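PDB 2JEP: xyloglucanase from Paenibacillus pabuli, which hydrolyses xyloglucan of the plant cell wall, acting as a family 5 glycoside hydrolase that cuts beta-1,4-glucosidic bonds in the polysaccharide backbone. Local coordinates for residues Asp173-Glu178 and Asn218-Leu223; Lys257-Ser262 and Gln315-Val320. All coordinates share one frame; numbering follows the deposited sequence.

Overall arrangement
Both contacts belong to one closed, eight-stranded parallel barrel, the TIM-barrel fold of glycosyl hydrolase family 5. Contact 1 pairs its fourth and fifth strands, 175-178 and 222-225; contact 2 follows later in the chain and pairs the sixth and seventh, 259-265 and 319-324. Their centres lie about 11 Å apart, because strands 222-225 and 259-265 are themselves neighbours: Leu222 O lies 2.8 Å from Met260 N, a probable hydrogen bond that continues the sheet. Both cover the loops leading in and the first part of strands 222-225, 259-265 and 319-324, while contact 1 also takes in all of short strand 175-178; TIM-barrel enzymes carry their active sites at the C-terminal strand ends.

Contact 1: residues Asp173-Glu178 and Asn218-Leu223; sequences DRLIFE and NARWLL
Arg220 crosses the ring of Phe177 with its aliphatic part: CD stands 3.7 Å from the ring centroid and 8° off the normal, a CH-pi contact over the face. The guanidinium plane is turned 37° from the ring, too far for a parallel stack. A bend at chi3 (67°) swings the head back over strand 175-178, where NH1 donates to Leu175 O (3.0 Å), approaching from outside the carbonyl plane. Tyr171 O takes NH2 and Asn217 OD1 takes NE, so three nitrogens are tied down. An alanine here, lacking CD and the guanidinium, would probably leave one face of the Phe177 ring without its cover and Leu175 O with only the water as donor in this contact.

Asp173 meets tryptophan through water. Its OD2 accepts from a water that in turn accepts from Trp221 NE1 (3.0 Å), while OD1 is held by Asn216. Another water joins Asp173 O, Leu175 O and Trp221 N before the strands pair directly; beyond it, Leu223 N reaches Phe177 O at 2.8 Å in the carbonyl plane.

On the barrel's inner face, Leu223 CD2 lies alongside Glu178 CD (3.8 Å), whose carboxylate forms a salt bridge with Arg87. On the outer face, Phe177 and Leu222 pack side by side under Phe206 of helix 193-211, the helix of this beta-alpha-beta crossover, while strand 125-128 flanks 175-178 and strand 259-265 flanks 222-225.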
loop_
_atom_site.group_PDB
_atom_site.type_symbol
_atom_site.label_atom_id
_atom_site.label_comp_id
_atom_site.label_asym_id
_atom_site.label_seq_id
_atom_site.Cartn_x
_atom_site.Cartn_y
_atom_site.Cartn_z
ATOM N N ASP A 173 -13.837 -10.980 -5.490
ATOM C CA ASP A 173 -12.564 -11.081 -4.807
ATOM C C ASP A 173 -11.450 -10.279 -5.470
ATOM O O ASP A 173 -10.338 -10.229 -4.920
ATOM C CB ASP A 173 -12.100 -12.525 -4.659
ATOM C CG ASP A 173 -12.844 -13.300 -3.585
ATOM O OD1 ASP A 173 -13.699 -12.748 -2.868
ATOM O OD2 ASP A 173 -12.520 -14.505 -3.455
ATOM N N ARG A 174 -11.709 -9.659 -6.617
ATOM C CA ARG A 174 -10.747 -8.713 -7.180
ATOM C C ARG A 174 -10.646 -7.426 -6.359
ATOM O O ARG A 174 -9.678 -6.698 -6.513
ATOM C CB ARG A 174 -11.003 -8.420 -8.657
ATOM C CG ARG A 174 -10.469 -9.541 -9.567
ATOM C CD ARG A 174 -10.506 -9.185 -11.054
ATOM N NE ARG A 174 -11.880 -9.025 -11.544
ATOM C CZ ARG A 174 -12.507 -7.867 -11.748
ATOM N NH1 ARG A 174 -11.910 -6.718 -11.472
ATOM N NH2 ARG A 174 -13.769 -7.854 -12.209
ATOM N N LEU A 175 -11.624 -7.144 -5.493
ATOM C CA LEU A 175 -11.528 -6.006 -4.582
ATOM C C LEU A 175 -11.059 -6.486 -3.204
ATOM O O LEU A 175 -11.686 -7.341 -2.560
ATOM C CB LEU A 175 -12.868 -5.274 -4.474
ATOM C CG LEU A 175 -12.853 -4.059 -3.542
ATOM C CD1 LEU A 175 -11.857 -2.970 -3.988
ATOM C CD2 LEU A 175 -14.268 -3.472 -3.421
ATOM N N ILE A 176 -9.935 -5.914 -2.773
ATOM C CA ILE A 176 -9.278 -6.177 -1.509
ATOM C C ILE A 176 -9.404 -4.966 -0.613
ATOM O O ILE A 176 -9.202 -3.846 -1.077
ATOM C CB ILE A 176 -7.789 -6.477 -1.759
ATOM C CG1 ILE A 176 -7.632 -7.731 -2.637
ATOM C CG2 ILE A 176 -6.995 -6.612 -0.431
ATOM C CD1 ILE A 176 -6.248 -7.874 -3.252
ATOM N N PHE A 177 -9.744 -5.174 0.656
ATOM C CA PHE A 177 -9.729 -4.096 1.633
ATOM C C PHE A 177 -8.433 -4.191 2.445
ATOM O O PHE A 177 -8.077 -5.278 2.908
ATOM C CB PHE A 177 -10.891 -4.175 2.627
ATOM C CG PHE A 177 -12.283 -4.153 2.034
ATOM C CD1 PHE A 177 -12.571 -3.595 0.806
ATOM C CD2 PHE A 177 -13.335 -4.657 2.761
ATOM C CE1 PHE A 177 -13.877 -3.597 0.321
ATOM C CE2 PHE A 177 -14.634 -4.634 2.293
ATOM C CZ PHE A 177 -14.901 -4.119 1.061
ATOM N N GLU A 178 -7.787 -3.044 2.657
ATOM C CA GLU A 178 -6.552 -2.912 3.435
ATOM C C GLU A 178 -6.884 -2.057 4.669
ATOM O O GLU A 178 -7.400 -0.943 4.557
ATOM C CB GLU A 178 -5.484 -2.231 2.562
ATOM C CG GLU A 178 -4.182 -1.964 3.221
ATOM C CD GLU A 178 -3.209 -1.226 2.332
ATOM O OE1 GLU A 178 -3.611 -0.773 1.249
ATOM O OE2 GLU A 178 -2.022 -1.110 2.714
ATOM N N ASN A 218 -17.696 -11.331 3.681
ATOM C CA ASN A 218 -17.309 -12.405 4.554
ATOM C C ASN A 218 -16.288 -13.345 3.925
ATOM O O ASN A 218 -15.695 -14.163 4.631
ATOM C CB ASN A 218 -18.537 -13.134 5.116
ATOM C CG ASN A 218 -19.263 -13.945 4.092
ATOM O OD1 ASN A 218 -19.030 -13.826 2.911
ATOM N ND2 ASN A 218 -20.173 -14.803 4.562
ATOM N N ALA A 219 -16.041 -13.188 2.616
ATOM C CA ALA A 219 -15.141 -14.089 1.899
ATOM C C ALA A 219 -13.921 -13.442 1.277
ATOM O O ALA A 219 -12.980 -14.135 0.927
ATOM C CB ALA A 219 -15.922 -14.845 0.806
ATOM N N ARG A 220 -13.931 -12.121 1.107
ATOM C CA ARG A 220 -12.885 -11.479 0.319
ATOM C C ARG A 220 -11.538 -11.458 1.044
ATOM O O ARG A 220 -11.454 -11.656 2.253
ATOM C CB ARG A 220 -13.299 -10.088 -0.120
ATOM C CG ARG A 220 -13.143 -9.017 0.911
ATOM C CD ARG A 220 -13.405 -7.604 0.357
ATOM N NE ARG A 220 -14.806 -7.432 -0.013
ATOM C CZ ARG A 220 -15.324 -7.579 -1.226
ATOM N NH1 ARG A 220 -14.581 -7.836 -2.282
ATOM N NH2 ARG A 220 -16.631 -7.494 -1.371
ATOM N N TRP A 221 -10.481 -11.191 0.286
ATOM C CA TRP A 221 -9.170 -11.004 0.873
ATOM C C TRP A 221 -9.069 -9.662 1.586
ATOM O O TRP A 221 -9.514 -8.625 1.081
ATOM C CB TRP A 221 -8.106 -11.091 -0.212
ATOM C CG TRP A 221 -7.962 -12.451 -0.779
ATOM C CD1 TRP A 221 -8.602 -12.971 -1.876
ATOM C CD2 TRP A 221 -7.117 -13.483 -0.284
ATOM N NE1 TRP A 221 -8.205 -14.268 -2.070
ATOM C CE2 TRP A 221 -7.297 -14.610 -1.107
ATOM C CE3 TRP A 221 -6.256 -13.580 0.802
ATOM C CZ2 TRP A 221 -6.605 -15.812 -0.897
ATOM C CZ3 TRP A 221 -5.583 -14.780 1.014
ATOM C CH2 TRP A 221 -5.768 -15.872 0.164
ATOM N N LEU A 222 -8.441 -9.694 2.762
ATOM C CA LEU A 222 -8.223 -8.516 3.587
ATOM C C LEU A 222 -6.738 -8.393 3.887
ATOM O O LEU A 222 -6.105 -9.361 4.305
ATOM C CB LEU A 222 -8.978 -8.668 4.900
ATOM C CG LEU A 222 -10.491 -8.919 4.797
ATOM C CD1 LEU A 222 -11.100 -9.070 6.192
ATOM C CD2 LEU A 222 -11.178 -7.838 4.015
ATOM N N LEU A 223 -6.190 -7.199 3.658
ATOM C CA LEU A 223 -4.765 -6.924 3.770
ATOM C C LEU A 223 -4.515 -6.108 5.042
ATOM O O LEU A 223 -5.181 -5.096 5.250
ATOM C CB LEU A 223 -4.314 -6.139 2.536
ATOM C CG LEU A 223 -2.877 -5.631 2.437
ATOM C CD1 LEU A 223 -1.913 -6.820 2.426
ATOM C CD2 LEU A 223 -2.666 -4.777 1.219
HETATM O O HOH W 1 -10.555 -9.921 -2.285
HETATM O O HOH W 2 -12.683 -15.858 -1.116
HETATM O O HOH W 3 -9.933 -15.062 -4.417
#

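Contact 2: residues Lys257-Ser262 and Gln315-Val320; sequences KRIMIS and QGYPVV. With EDO (1,2-ethanediol), chain D.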
loop_
_atom_site.group_PDB
_atom_site.type_symbol
_atom_site.label_atom_id
_atom_site.label_comp_id
_atom_site.label_asym_id
_atom_site.label_seq_id
_atom_site.Cartn_x
_atom_site.Cartn_y
_atom_site.Cartn_z
ATOM N N LYS A 257 -6.147 -19.224 4.499
ATOM C CA LYS A 257 -6.321 -17.860 4.998
ATOM C C LYS A 257 -7.042 -17.014 3.961
ATOM O O LYS A 257 -6.954 -17.289 2.761
ATOM C CB LYS A 257 -4.964 -17.208 5.282
ATOM C CG LYS A 257 -3.955 -18.084 6.010
ATOM C CD LYS A 257 -4.453 -18.513 7.360
ATOM C CE LYS A 257 -3.398 -19.306 8.128
ATOM N NZ LYS A 257 -3.205 -20.681 7.583
ATOM N N ARG A 258 -7.751 -15.988 4.426
ATOM C CA ARG A 258 -8.188 -14.915 3.522
ATOM C C ARG A 258 -7.697 -13.572 4.062
ATOM O O ARG A 258 -8.367 -12.528 3.954
ATOM C CB ARG A 258 -9.708 -14.901 3.297
ATOM C CG ARG A 258 -10.177 -16.030 2.358
ATOM C CD ARG A 258 -9.677 -15.825 0.936
ATOM N NE ARG A 258 -10.170 -16.846 0.015
ATOM C CZ ARG A 258 -9.636 -18.067 -0.092
ATOM N NH1 ARG A 258 -8.568 -18.451 0.604
ATOM N NH2 ARG A 258 -10.190 -18.933 -0.919
ATOM N N ILE A 259 -6.496 -13.629 4.643
ATOM C CA ILE A 259 -5.796 -12.437 5.112
ATOM C C ILE A 259 -4.427 -12.406 4.459
ATOM O O ILE A 259 -3.784 -13.439 4.298
ATOM C CB ILE A 259 -5.691 -12.399 6.645
ATOM C CG1 ILE A 259 -7.092 -12.302 7.251
ATOM C CG2 ILE A 259 -4.817 -11.217 7.108
ATOM C CD1 ILE A 259 -7.113 -12.491 8.720
ATOM N N MET A 260 -4.027 -11.213 4.022
ATOM C CA MET A 260 -2.715 -10.955 3.419
ATOM C C MET A 260 -1.978 -9.971 4.327
ATOM O O MET A 260 -2.623 -9.202 5.046
ATOM C CB MET A 260 -2.856 -10.268 2.060
ATOM C CG MET A 260 -3.822 -10.883 1.105
ATOM S SD MET A 260 -3.988 -9.869 -0.372
ATOM C CE MET A 260 -4.552 -11.094 -1.591
ATOM N N ILE A 261 -0.647 -9.958 4.244
ATOM C CA ILE A 261 0.184 -9.101 5.089
ATOM C C ILE A 261 0.883 -8.045 4.240
ATOM O O ILE A 261 1.460 -8.349 3.202
ATOM C CB ILE A 261 1.245 -9.914 5.849
ATOM C CG1 ILE A 261 0.619 -11.111 6.588
ATOM C CG2 ILE A 261 1.996 -9.048 6.849
ATOM C CD1 ILE A 261 -0.489 -10.750 7.590
ATOM N N SER A 262 0.788 -6.793 4.696
ATOM C CA SER A 262 1.377 -5.646 4.009
ATOM C C SER A 262 2.720 -5.257 4.577
ATOM O O SER A 262 2.869 -5.265 5.779
ATOM C CB SER A 262 0.451 -4.463 4.196
ATOM O OG SER A 262 1.039 -3.249 3.803
ATOM N N GLN A 315 3.175 -19.782 5.806
ATOM C CA GLN A 315 2.043 -20.104 6.689
ATOM C C GLN A 315 0.706 -19.905 5.998
ATOM O O GLN A 315 -0.353 -20.032 6.632
ATOM C CB GLN A 315 2.120 -19.259 7.956
ATOM C CG GLN A 315 3.441 -19.376 8.738
ATOM C CD GLN A 315 3.916 -20.808 8.950
ATOM O OE1 GLN A 315 4.968 -21.215 8.441
ATOM N NE2 GLN A 315 3.146 -21.569 9.702
ATOM N N GLY A 316 0.742 -19.556 4.715
ATOM C CA GLY A 316 -0.473 -19.419 3.929
ATOM C C GLY A 316 -1.004 -17.995 3.791
ATOM O O GLY A 316 -2.087 -17.788 3.240
ATOM N N TYR A 317 -0.235 -17.003 4.241
ATOM C CA TYR A 317 -0.626 -15.598 4.081
ATOM C C TYR A 317 0.108 -14.993 2.882
ATOM O O TYR A 317 1.336 -14.897 2.908
ATOM C CB TYR A 317 -0.263 -14.790 5.324
ATOM C CG TYR A 317 -0.952 -15.238 6.584
ATOM C CD1 TYR A 317 -2.199 -14.749 6.913
ATOM C CD2 TYR A 317 -0.358 -16.146 7.458
ATOM C CE1 TYR A 317 -2.863 -15.151 8.046
ATOM C CE2 TYR A 317 -1.011 -16.552 8.615
ATOM C CZ TYR A 317 -2.260 -16.040 8.915
ATOM O OH TYR A 317 -2.914 -16.410 10.061
ATOM N N PRO A 318 -0.631 -14.572 1.857
ATOM C CA PRO A 318 0.042 -13.770 0.837
ATOM C C PRO A 318 0.653 -12.510 1.452
ATOM O O PRO A 318 0.132 -11.978 2.424
ATOM C CB PRO A 318 -1.099 -13.382 -0.116
ATOM C CG PRO A 318 -2.152 -14.427 0.098
ATOM C CD PRO A 318 -2.066 -14.723 1.573
ATOM N N VAL A 319 1.747 -12.052 0.867
ATOM C CA VAL A 319 2.375 -10.789 1.237
ATOM C C VAL A 319 2.272 -9.843 0.055
ATOM O O VAL A 319 2.514 -10.233 -1.091
ATOM C CB VAL A 319 3.841 -11.003 1.649
ATOM C CG1 VAL A 319 4.594 -9.682 1.811
ATOM C CG2 VAL A 319 3.890 -11.801 2.957
ATOM N N VAL A 320 1.866 -8.612 0.366
ATOM C CA VAL A 320 1.840 -7.534 -0.602
ATOM C C VAL A 320 2.841 -6.469 -0.171
ATOM O O VAL A 320 2.687 -5.884 0.913
ATOM C CB VAL A 320 0.414 -6.925 -0.710
ATOM C CG1 VAL A 320 0.396 -5.755 -1.709
ATOM C CG2 VAL A 320 -0.612 -8.004 -1.108
HETATM C C1 EDO D . -14.158 -19.064 -1.102
HETATM O O1 EDO D . -14.752 -17.760 -1.022
HETATM C C2 EDO D . -13.796 -19.334 -2.564
HETATM O O2 EDO D . -12.568 -18.656 -2.906
HETATM O O HOH W 4 -3.890 -19.830 2.831
HETATM O O HOH W 5 -0.825 -22.117 8.221
#
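Ile261 and Val319 are in parallel register, CA atoms 4.7 Å apart, with Ile261 N donating to Pro318 O (2.8 Å) and Val320 N to Ile261 O (2.9 Å). This ladder joins the sixth and seventh strands of the TIM barrel. Helix 298-313 precedes the second strand, and the Schellman motif at Gly316, with its positive phi, turns the chain from that helix toward the sheet.

In the loops before the strands, Lys257 lies across Tyr317. In one of its two modelled conformers, CG sits over the ring, 3.8 Å from the centroid and 13° off the normal. Bends at chi2 and chi4 then bring NZ to Gln315 O (3.1 Å), almost in line with the C=O, and a water bridges the same two atoms.

Toward the barrel interior, Met260 crosses Pro318 at about a right angle, CG 3.9 Å from Pro318 CB, and its sulfur touches Val320; Ile38 of helix 35-42 packs against both Met260 and Pro318. The other side of the strands carries Ile261 and Val319, facing Phe312 of helix 298-313. Buried Ile259 O, which has no hydrogen-bond partner in the model, lies at the edge of the Tyr317 ring, 3.3 Å from CD1.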